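Local coordinates for lipoprotein (Colwellia psychrerythraea, PDB 3O0Y) that is of unknown function but is a putative lipoprotein of the DUF885 family, whose Peptidase_MA clan suggests an ancestry shared with metallopeptidases, at residues Q40-Q45 against P458-I463; R346-D351 against D423-P428; E357-D362 against I419-M424. One frame throughout, in Å; residues are numbered along the deposited sequence.

Interaction 1: residues Q40-Q45 against P458-I463; sequences QSLFKQ and PFLRRI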
loop_
_atom_site.group_PDB
_atom_site.type_symbol
_atom_site.label_atom_id
_atom_site.label_comp_id
_atom_site.label_asym_id
_atom_site.label_seq_id
_atom_site.Cartn_x
_atom_site.Cartn_y
_atom_site.Cartn_z
ATOM N N GLN A 40 14.612 12.349 9.567
ATOM C CA GLN A 40 14.508 13.771 9.225
ATOM C C GLN A 40 14.908 14.009 7.768
ATOM O O GLN A 40 14.259 14.785 7.053
ATOM C CB GLN A 40 15.298 14.628 10.227
ATOM C CG GLN A 40 14.705 14.509 11.635
ATOM C CD GLN A 40 15.218 15.502 12.627
ATOM O OE1 GLN A 40 16.372 15.920 12.574
ATOM N NE2 GLN A 40 14.374 15.834 13.597
ATOM N N SER A 41 15.889 13.287 7.307
ATOM C CA SER A 41 16.362 13.464 5.949
ATOM C C SER A 41 15.354 12.917 4.926
ATOM O O SER A 41 15.144 13.541 3.875
ATOM C CB SER A 41 17.690 12.793 5.719
ATOM O OG SER A 41 18.684 13.559 6.346
ATOM N N LEU A 42 14.786 11.761 5.207
ATOM C CA LEU A 42 13.812 11.176 4.283
ATOM C C LEU A 42 12.624 12.122 4.205
ATOM O O LEU A 42 12.182 12.471 3.094
ATOM C CB LEU A 42 13.351 9.807 4.787
ATOM C CG LEU A 42 12.321 9.099 3.922
ATOM C CD1 LEU A 42 12.774 8.901 2.453
ATOM C CD2 LEU A 42 11.849 7.790 4.642
ATOM N N PHE A 43 12.076 12.474 5.366
ATOM C CA PHE A 43 10.860 13.282 5.352
ATOM C C PHE A 43 11.031 14.739 4.867
ATOM O O PHE A 43 10.096 15.286 4.293
ATOM C CB PHE A 43 10.173 13.254 6.677
ATOM C CG PHE A 43 9.408 12.013 6.909
ATOM C CD1 PHE A 43 9.811 11.089 7.850
ATOM C CD2 PHE A 43 8.269 11.753 6.146
ATOM C CE1 PHE A 43 9.065 9.926 8.057
ATOM C CE2 PHE A 43 7.500 10.664 6.390
ATOM C CZ PHE A 43 7.901 9.725 7.336
ATOM N N LYS A 44 12.186 15.351 5.086
ATOM C CA LYS A 44 12.442 16.657 4.459
ATOM C C LYS A 44 12.342 16.598 2.945
ATOM O O LYS A 44 11.956 17.567 2.310
ATOM C CB LYS A 44 13.864 17.159 4.764
ATOM C CG LYS A 44 14.201 17.599 6.142
ATOM C CD LYS A 44 15.820 17.719 6.185
ATOM C CE LYS A 44 16.460 17.595 7.615
ATOM N NZ LYS A 44 17.821 16.874 7.709
ATOM N N GLN A 45 12.768 15.492 2.366
ATOM C CA GLN A 45 12.745 15.284 0.926
ATOM C C GLN A 45 11.464 14.628 0.410
ATOM O O GLN A 45 11.288 14.394 -0.790
ATOM C CB GLN A 45 13.966 14.483 0.536
ATOM C CG GLN A 45 15.214 15.258 0.880
ATOM C CD GLN A 45 16.466 14.550 0.551
ATOM O OE1 GLN A 45 17.184 14.097 1.466
ATOM N NE2 GLN A 45 16.782 14.464 -0.717
ATOM N N PRO A 458 12.318 3.652 17.603
ATOM C CA PRO A 458 12.708 4.691 16.660
ATOM C C PRO A 458 11.599 4.969 15.688
ATOM O O PRO A 458 10.879 4.037 15.285
ATOM C CB PRO A 458 13.930 4.098 15.917
ATOM C CG PRO A 458 14.199 2.835 16.478
ATOM C CD PRO A 458 13.193 2.490 17.554
ATOM N N PHE A 459 11.425 6.228 15.292
ATOM C CA PHE A 459 10.219 6.606 14.570
ATOM C C PHE A 459 10.005 5.832 13.296
ATOM O O PHE A 459 8.899 5.347 13.046
ATOM C CB PHE A 459 10.140 8.076 14.217
ATOM C CG PHE A 459 8.855 8.450 13.595
ATOM C CD1 PHE A 459 7.751 8.712 14.344
ATOM C CD2 PHE A 459 8.782 8.562 12.229
ATOM C CE1 PHE A 459 6.540 9.070 13.697
ATOM C CE2 PHE A 459 7.612 8.868 11.594
ATOM C CZ PHE A 459 6.483 9.103 12.335
ATOM N N LEU A 460 11.041 5.587 12.511
ATOM C CA LEU A 460 10.777 4.878 11.274
ATOM C C LEU A 460 10.300 3.429 11.498
ATOM O O LEU A 460 9.574 2.868 10.657
ATOM C CB LEU A 460 12.041 4.858 10.410
ATOM C CG LEU A 460 12.376 6.175 9.687
ATOM C CD1 LEU A 460 13.665 6.000 8.782
ATOM C CD2 LEU A 460 11.218 6.730 8.860
ATOM N N ARG A 461 10.617 2.879 12.665
ATOM C CA ARG A 461 10.077 1.592 13.049
ATOM C C ARG A 461 8.602 1.596 13.363
ATOM O O ARG A 461 7.944 0.554 13.207
ATOM C CB ARG A 461 10.799 0.954 14.229
ATOM C CG ARG A 461 12.144 0.320 13.752
ATOM C CD ARG A 461 12.571 -0.754 14.752
ATOM N NE ARG A 461 11.636 -1.887 14.869
ATOM C CZ ARG A 461 11.752 -2.884 15.720
ATOM N NH1 ARG A 461 12.751 -2.966 16.617
ATOM N NH2 ARG A 461 10.839 -3.843 15.731
ATOM N N ARG A 462 8.065 2.741 13.744
ATOM C CA ARG A 462 6.658 2.848 14.013
ATOM C C ARG A 462 5.759 2.875 12.757
ATOM O O ARG A 462 4.573 2.579 12.833
ATOM C CB ARG A 462 6.323 4.043 14.918
ATOM C CG ARG A 462 7.015 3.954 16.229
ATOM C CD ARG A 462 6.988 5.201 16.992
ATOM N NE ARG A 462 5.627 5.559 17.351
ATOM C CZ ARG A 462 5.277 6.740 17.881
ATOM N NH1 ARG A 462 6.205 7.650 18.164
ATOM N NH2 ARG A 462 4.027 6.980 18.229
ATOM N N ILE A 463 6.331 3.212 11.621
ATOM C CA ILE A 463 5.635 3.278 10.326
ATOM C C ILE A 463 6.283 2.409 9.245
ATOM O O ILE A 463 6.056 2.620 8.037
ATOM C CB ILE A 463 5.605 4.712 9.804
ATOM C CG1 ILE A 463 7.007 5.313 9.728
ATOM C CG2 ILE A 463 4.782 5.605 10.792
ATOM C CD1 ILE A 463 7.120 6.543 8.703
#
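The first torsions of Phe43 and Ile463 bring the two side chains together. In Phe43, CG lies anti to the carbonyl carbon (chi1 -78°), and the ring is carried toward 458-463. In Ile463, CG1 stands between the backbone N and the carbonyl carbon (chi1 55°), which sends CD1 out to meet that ring from the opposite direction. Ile463 CD1 ends at the ring edge, in its plane, 3.6 Å from Phe43 CZ. Phe43 CE1 serves two further partners. Leu460 CD2 lies 3.9 Å from Phe43 CE1, and the two side chains run alongside each other, pointing opposite ways. Phe459 CE2 is 4.0 Å from the same Phe43 CE1. That atom lies at the edge of the Phe459 ring, near its plane, while Phe459 CE2 approaches the Phe43 ring obliquely. Leu42 adds a looser contact, its CD2 4.4 Å from Leu460 CD2. No hydrogen bond spans the two segments, so the contact is apolar side-chain packing. It joins the last turn of helix 27-44 to the short, weakly bonded helix 459-462 and the residue after it. Ser49, Ala50 and Tyr53 of helix 47-53 touch Phe43, and Tyr53 also touches Ile463. Leu460 reaches Met109 on helix 100-117 and Ala38 one turn back on helix 27-44.

Interaction 2: residues R346-D351 against D423-P428; sequences RFLYED and DMKANP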
loop_
_atom_site.group_PDB
_atom_site.type_symbol
_atom_site.label_atom_id
_atom_site.label_comp_id
_atom_site.label_asym_id
_atom_site.label_seq_id
_atom_site.Cartn_x
_atom_site.Cartn_y
_atom_site.Cartn_z
ATOM N N ARG A 346 -29.667 -12.719 -4.249
ATOM C CA ARG A 346 -29.415 -12.759 -2.857
ATOM C C ARG A 346 -28.023 -12.197 -2.509
ATOM O O ARG A 346 -27.803 -11.925 -1.361
ATOM C CB ARG A 346 -29.523 -14.192 -2.312
ATOM C CG ARG A 346 -28.544 -15.131 -2.912
ATOM C CD ARG A 346 -28.809 -16.581 -2.438
ATOM N NE ARG A 346 -28.060 -17.552 -3.215
ATOM C CZ ARG A 346 -27.737 -18.783 -2.803
ATOM N NH1 ARG A 346 -28.095 -19.256 -1.583
ATOM N NH2 ARG A 346 -27.082 -19.538 -3.631
ATOM N N PHE A 347 -27.124 -12.100 -3.471
ATOM C CA PHE A 347 -25.732 -11.652 -3.262
ATOM C C PHE A 347 -25.475 -10.229 -3.745
ATOM O O PHE A 347 -24.306 -9.788 -3.768
ATOM C CB PHE A 347 -24.698 -12.627 -3.805
ATOM C CG PHE A 347 -24.777 -13.999 -3.200
ATOM C CD1 PHE A 347 -24.738 -14.152 -1.807
ATOM C CD2 PHE A 347 -24.924 -15.143 -3.989
ATOM C CE1 PHE A 347 -24.833 -15.400 -1.254
ATOM C CE2 PHE A 347 -24.987 -16.380 -3.427
ATOM C CZ PHE A 347 -24.989 -16.521 -2.059
ATOM N N LEU A 348 -26.524 -9.507 -4.125
ATOM C CA LEU A 348 -26.337 -8.162 -4.756
ATOM C C LEU A 348 -27.118 -7.129 -3.995
ATOM O O LEU A 348 -28.369 -7.256 -3.781
ATOM C CB LEU A 348 -26.822 -8.176 -6.198
ATOM C CG LEU A 348 -26.047 -9.017 -7.175
ATOM C CD1 LEU A 348 -26.881 -9.146 -8.470
ATOM C CD2 LEU A 348 -24.625 -8.446 -7.332
ATOM N N TYR A 349 -26.437 -6.070 -3.559
ATOM C CA TYR A 349 -27.115 -4.908 -3.083
ATOM C C TYR A 349 -27.765 -4.171 -4.225
ATOM O O TYR A 349 -27.262 -4.190 -5.376
ATOM C CB TYR A 349 -26.117 -3.957 -2.354
ATOM C CG TYR A 349 -25.441 -4.517 -1.137
ATOM C CD1 TYR A 349 -26.125 -4.592 0.056
ATOM C CD2 TYR A 349 -24.163 -5.037 -1.205
ATOM C CE1 TYR A 349 -25.514 -5.105 1.181
ATOM C CE2 TYR A 349 -23.508 -5.545 -0.073
ATOM C CZ TYR A 349 -24.224 -5.596 1.106
ATOM O OH TYR A 349 -23.642 -6.134 2.229
ATOM N N GLU A 350 -28.859 -3.502 -3.917
ATOM C CA GLU A 350 -29.581 -2.747 -4.923
ATOM C C GLU A 350 -28.698 -1.586 -5.413
ATOM O O GLU A 350 -27.977 -0.959 -4.609
ATOM C CB GLU A 350 -30.897 -2.236 -4.291
ATOM C CG GLU A 350 -31.706 -1.346 -5.179
ATOM C CD GLU A 350 -33.021 -0.873 -4.525
ATOM O OE1 GLU A 350 -33.012 -0.048 -3.541
ATOM O OE2 GLU A 350 -34.064 -1.372 -5.034
ATOM N N ASP A 351 -28.773 -1.254 -6.711
ATOM C CA ASP A 351 -28.018 -0.092 -7.175
ATOM C C ASP A 351 -28.835 1.202 -6.916
ATOM O O ASP A 351 -29.626 1.661 -7.770
ATOM C CB ASP A 351 -27.703 -0.287 -8.644
ATOM C CG ASP A 351 -26.975 0.891 -9.260
ATOM O OD1 ASP A 351 -26.436 1.784 -8.574
ATOM O OD2 ASP A 351 -27.023 0.952 -10.504
ATOM N N ASP A 423 -19.907 0.254 -8.256
ATOM C CA ASP A 423 -20.646 -0.812 -8.940
ATOM C C ASP A 423 -21.043 -1.905 -7.933
ATOM O O ASP A 423 -20.157 -2.558 -7.346
ATOM C CB ASP A 423 -19.697 -1.434 -9.942
ATOM C CG ASP A 423 -20.372 -2.535 -10.790
ATOM O OD1 ASP A 423 -21.616 -2.788 -10.605
ATOM O OD2 ASP A 423 -19.629 -3.157 -11.609
ATOM N N MET A 424 -22.346 -2.114 -7.769
ATOM C CA MET A 424 -22.803 -3.098 -6.791
ATOM C C MET A 424 -22.377 -4.521 -7.244
ATOM O O MET A 424 -22.157 -5.412 -6.424
ATOM C CB MET A 424 -24.299 -2.950 -6.452
ATOM C CG MET A 424 -24.694 -1.718 -5.508
ATOM S SD MET A 424 -23.796 -1.528 -3.966
ATOM C CE MET A 424 -22.287 -0.602 -4.563
ATOM N N LYS A 425 -22.241 -4.733 -8.555
ATOM C CA LYS A 425 -21.852 -6.060 -9.045
ATOM C C LYS A 425 -20.423 -6.410 -8.627
ATOM O O LYS A 425 -20.071 -7.592 -8.519
ATOM C CB LYS A 425 -22.017 -6.188 -10.569
ATOM C CG LYS A 425 -23.281 -5.553 -11.171
ATOM C CD LYS A 425 -24.569 -6.261 -10.758
ATOM C CE LYS A 425 -25.707 -6.232 -11.849
ATOM N NZ LYS A 425 -25.188 -5.975 -13.234
ATOM N N ALA A 426 -19.623 -5.388 -8.340
ATOM C CA ALA A 426 -18.253 -5.515 -7.871
ATOM C C ALA A 426 -18.164 -5.692 -6.333
ATOM O O ALA A 426 -17.100 -5.795 -5.787
ATOM C CB ALA A 426 -17.437 -4.269 -8.330
ATOM N N ASN A 427 -19.308 -5.636 -5.668
ATOM C CA ASN A 427 -19.445 -5.776 -4.207
ATOM C C ASN A 427 -20.390 -6.873 -3.807
ATOM O O ASN A 427 -21.329 -6.632 -3.044
ATOM C CB ASN A 427 -19.951 -4.466 -3.610
ATOM C CG ASN A 427 -18.887 -3.335 -3.641
ATOM O OD1 ASN A 427 -18.921 -2.432 -4.520
ATOM N ND2 ASN A 427 -17.988 -3.383 -2.726
ATOM N N PRO A 428 -20.187 -8.073 -4.359
ATOM C CA PRO A 428 -21.092 -9.147 -3.976
ATOM C C PRO A 428 -21.091 -9.309 -2.462
ATOM O O PRO A 428 -20.068 -9.215 -1.775
ATOM C CB PRO A 428 -20.479 -10.384 -4.631
ATOM C CG PRO A 428 -19.018 -10.091 -4.800
ATOM C CD PRO A 428 -19.015 -8.568 -5.111
HETATM O O HOH W 1 -23.693 -6.175 -4.332
#
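Tyr349 and Met424 form a Met-aromatic contact where two loops meet, the second of which opens with an Asx turn and a short 3-10 segment. Met424 SD sits 5.4 Å from the Tyr349 ring centroid, at an oblique angle to the ring. The tight part lies around this methionine. The bend at chi2 (-52°) sets Met424 SD beside Tyr349 CB, 3.7 Å away; the bend at chi3 turns only CE. Met424 CB packs 3.4 Å from Tyr349 O, and Met424 CG lies near Glu350 O. The Tyr349 ring also turns its edge to the backbone carbonyl of Asn427. Beyond that ring, Tyr349 OH is hydrogen-bonded to Asp362 on helix 353-373. The other end of the contact is joined by backbone, where Pro428 CA makes a CA-H...O contact of 3.3 Å with Phe347 O.

The solvent side is looser. Leu348 CD2 rests 4.0 Å from Lys425 CA and also meets the aliphatic part of the bent lysine chain. Glu350 and Asp351 are exposed; Glu350 OE1 is hydrogen-bonded to Ser352 and Asp351 OD1 forms a salt bridge with Arg356. The Asx turn uses Asp423 OD1, which takes the backbone N-H of Lys425 from above the carboxylate plane.

No direct hydrogen bond crosses the contact, but on the tight side a water sits between the backbones: it accepts from Tyr349 N and donates to Met424 O and Asn427 O, the last two bonds both 2.7 Å.

Interaction 3: residues E357-D362 against I419-M424; sequences EELLSD and INLRDM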
loop_
_atom_site.group_PDB
_atom_site.type_symbol
_atom_site.label_atom_id
_atom_site.label_comp_id
_atom_site.label_asym_id
_atom_site.label_seq_id
_atom_site.Cartn_x
_atom_site.Cartn_y
_atom_site.Cartn_z
ATOM N N GLU A 357 -26.441 2.317 1.378
ATOM C CA GLU A 357 -26.591 2.389 2.813
ATOM C C GLU A 357 -26.562 1.051 3.513
ATOM O O GLU A 357 -25.998 0.926 4.652
ATOM C CB GLU A 357 -27.924 3.128 3.198
ATOM C CG GLU A 357 -27.890 4.639 2.905
ATOM C CD GLU A 357 -29.258 5.348 3.024
ATOM O OE1 GLU A 357 -30.333 4.678 2.951
ATOM O OE2 GLU A 357 -29.211 6.637 3.117
ATOM N N GLU A 358 -27.143 0.052 2.881
ATOM C CA GLU A 358 -27.146 -1.304 3.417
ATOM C C GLU A 358 -25.730 -1.851 3.457
ATOM O O GLU A 358 -25.295 -2.422 4.452
ATOM C CB GLU A 358 -28.060 -2.236 2.614
ATOM C CG GLU A 358 -28.231 -3.603 3.352
ATOM C CD GLU A 358 -29.038 -4.637 2.579
ATOM O OE1 GLU A 358 -29.540 -4.329 1.504
ATOM O OE2 GLU A 358 -29.065 -5.796 3.022
ATOM N N LEU A 359 -24.977 -1.695 2.365
ATOM C CA LEU A 359 -23.622 -2.117 2.332
ATOM C C LEU A 359 -22.809 -1.482 3.456
ATOM O O LEU A 359 -22.088 -2.151 4.188
ATOM C CB LEU A 359 -23.036 -1.834 0.939
ATOM C CG LEU A 359 -21.687 -2.364 0.588
ATOM C CD1 LEU A 359 -21.413 -2.206 -1.004
ATOM C CD2 LEU A 359 -20.592 -1.678 1.420
ATOM N N LEU A 360 -22.934 -0.170 3.621
ATOM C CA LEU A 360 -22.169 0.543 4.648
ATOM C C LEU A 360 -22.563 0.124 6.067
ATOM O O LEU A 360 -21.684 -0.020 6.920
ATOM C CB LEU A 360 -22.300 2.049 4.463
ATOM C CG LEU A 360 -21.522 2.636 3.247
ATOM C CD1 LEU A 360 -22.066 4.070 2.953
ATOM C CD2 LEU A 360 -20.066 2.638 3.453
ATOM N N SER A 361 -23.856 -0.137 6.282
ATOM C CA SER A 361 -24.327 -0.621 7.586
ATOM C C SER A 361 -23.809 -2.000 7.859
ATOM O O SER A 361 -23.429 -2.339 8.998
ATOM C CB SER A 361 -25.864 -0.633 7.688
ATOM O OG SER A 361 -26.249 0.742 7.506
ATOM N N ASP A 362 -23.830 -2.827 6.835
ATOM C CA ASP A 362 -23.266 -4.182 6.987
ATOM C C ASP A 362 -21.792 -4.166 7.369
ATOM O O ASP A 362 -21.355 -4.883 8.335
ATOM C CB ASP A 362 -23.432 -5.032 5.709
ATOM C CG ASP A 362 -24.900 -5.493 5.462
ATOM O OD1 ASP A 362 -25.801 -5.398 6.385
ATOM O OD2 ASP A 362 -25.140 -6.001 4.321
ATOM N N ILE A 419 -14.089 2.190 0.987
ATOM C CA ILE A 419 -14.846 1.240 0.165
ATOM C C ILE A 419 -15.316 1.858 -1.147
ATOM O O ILE A 419 -15.784 2.992 -1.149
ATOM C CB ILE A 419 -16.045 0.667 1.020
ATOM C CG1 ILE A 419 -16.756 -0.420 0.248
ATOM C CG2 ILE A 419 -16.974 1.766 1.455
ATOM C CD1 ILE A 419 -15.980 -1.723 0.112
ATOM N N ASN A 420 -15.188 1.122 -2.271
ATOM C CA ASN A 420 -15.633 1.623 -3.585
ATOM C C ASN A 420 -17.079 1.247 -3.849
ATOM O O ASN A 420 -17.391 0.042 -3.952
ATOM C CB ASN A 420 -14.780 1.001 -4.666
ATOM C CG ASN A 420 -14.888 1.731 -5.944
ATOM O OD1 ASN A 420 -15.964 2.135 -6.357
ATOM N ND2 ASN A 420 -13.752 1.924 -6.613
ATOM N N LEU A 421 -17.974 2.231 -3.827
ATOM C CA LEU A 421 -19.388 1.982 -4.078
ATOM C C LEU A 421 -19.823 2.212 -5.528
ATOM O O LEU A 421 -21.047 2.287 -5.815
ATOM C CB LEU A 421 -20.194 2.807 -3.111
ATOM C CG LEU A 421 -19.906 2.768 -1.614
ATOM C CD1 LEU A 421 -20.802 3.766 -0.908
ATOM C CD2 LEU A 421 -20.101 1.303 -1.184
ATOM N N ARG A 422 -18.860 2.276 -6.453
ATOM C CA ARG A 422 -19.259 2.569 -7.846
ATOM C C ARG A 422 -20.228 1.545 -8.430
ATOM O O ARG A 422 -21.260 1.929 -9.046
ATOM C CB ARG A 422 -18.058 2.622 -8.765
ATOM C CG ARG A 422 -18.347 3.024 -10.233
ATOM C CD ARG A 422 -17.098 2.959 -11.151
ATOM N NE ARG A 422 -16.894 1.623 -11.728
ATOM C CZ ARG A 422 -15.971 0.715 -11.350
ATOM N NH1 ARG A 422 -15.042 0.953 -10.414
ATOM N NH2 ARG A 422 -15.953 -0.459 -11.970
ATOM N N ASP A 423 -19.907 0.254 -8.256
ATOM C CA ASP A 423 -20.646 -0.812 -8.940
ATOM C C ASP A 423 -21.043 -1.905 -7.933
ATOM O O ASP A 423 -20.157 -2.558 -7.346
ATOM C CB ASP A 423 -19.697 -1.434 -9.942
ATOM C CG ASP A 423 -20.372 -2.535 -10.790
ATOM O OD1 ASP A 423 -21.616 -2.788 -10.605
ATOM O OD2 ASP A 423 -19.629 -3.157 -11.609
ATOM N N MET A 424 -22.346 -2.114 -7.769
ATOM C CA MET A 424 -22.803 -3.098 -6.791
ATOM C C MET A 424 -22.377 -4.521 -7.244
ATOM O O MET A 424 -22.157 -5.412 -6.424
ATOM C CB MET A 424 -24.299 -2.950 -6.452
ATOM C CG MET A 424 -24.694 -1.718 -5.508
ATOM S SD MET A 424 -23.796 -1.528 -3.966
ATOM C CE MET A 424 -22.287 -0.602 -4.563
#
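Leu359 carries much of this contact with Leu421, Ile419 and Met424. Its CB points toward 419-424 but stops short of touching it. CG comes next, set anti to the backbone N (chi1 -171°), and draws to 4.4 Å from Leu421 CD2. The two leucine side chains meet at a slant. The two methyls then part. CD1 packs against Leu421 CD2 at 3.8 Å. The same CD1 lies 3.9 Å from Met424 SD and also meets Met424 CE, so the folded methionine that packs on Tyr349 covers this leucine too. CD2 also touches Leu421 CD2, at 4.0 Å, and reaches on to Ile419, whose CG1 is 4.2 Å from Leu359 CD2.

The contact lays helix 353-373 against strand 416-419, the middle strand of a small three-stranded mixed sheet, and against the loop that leaves it. Leu360, next along the helix, brings its end over to Ile419, and the two side chains lie side by side with their tips pointing opposite ways. Its CD2 lies 3.8 Å from Ile419 CG2, while Leu360 CD1 meets Leu421 CD1 at 4.1 Å. Leu360 also touches Val388 on the neighbouring strand 387-390. Helix 432-439 adds Leu432 on Leu359 and Leu435 on Ile419.

The loop is shaped by an Asx turn. Asn420 OD1 accepts from Arg422 N at 2.9 Å, in the carbonyl plane and nearly straight (160° at the hydrogen). Asn420 ND2 is held by Gln396 O and Pro400 O. Arg356 NE, from the first turn of the helix, donates to Leu421 O.

From the N terminus, helix 27-44 supplies the first half of interaction 1, which closes only at 458-463, more than 400 residues later. Interactions 2 and 3 both fall within that long loop, on the opposite side of the chain's centre. The loop 346-351 comes next and leads into helix 353-373, which holds 357-362. The chain then returns through the small sheet at 419-424, closing interaction 3, and at once at 423-428, closing interaction 2, which encloses it apart from the shared Asp423 and Met424. Interaction 1 ties helix 27-44 to helix 459-462, interaction 3 ties helix 353-373 to the loop leaving strand 416-419, and interaction 2 joins that loop to the one before helix 353-373.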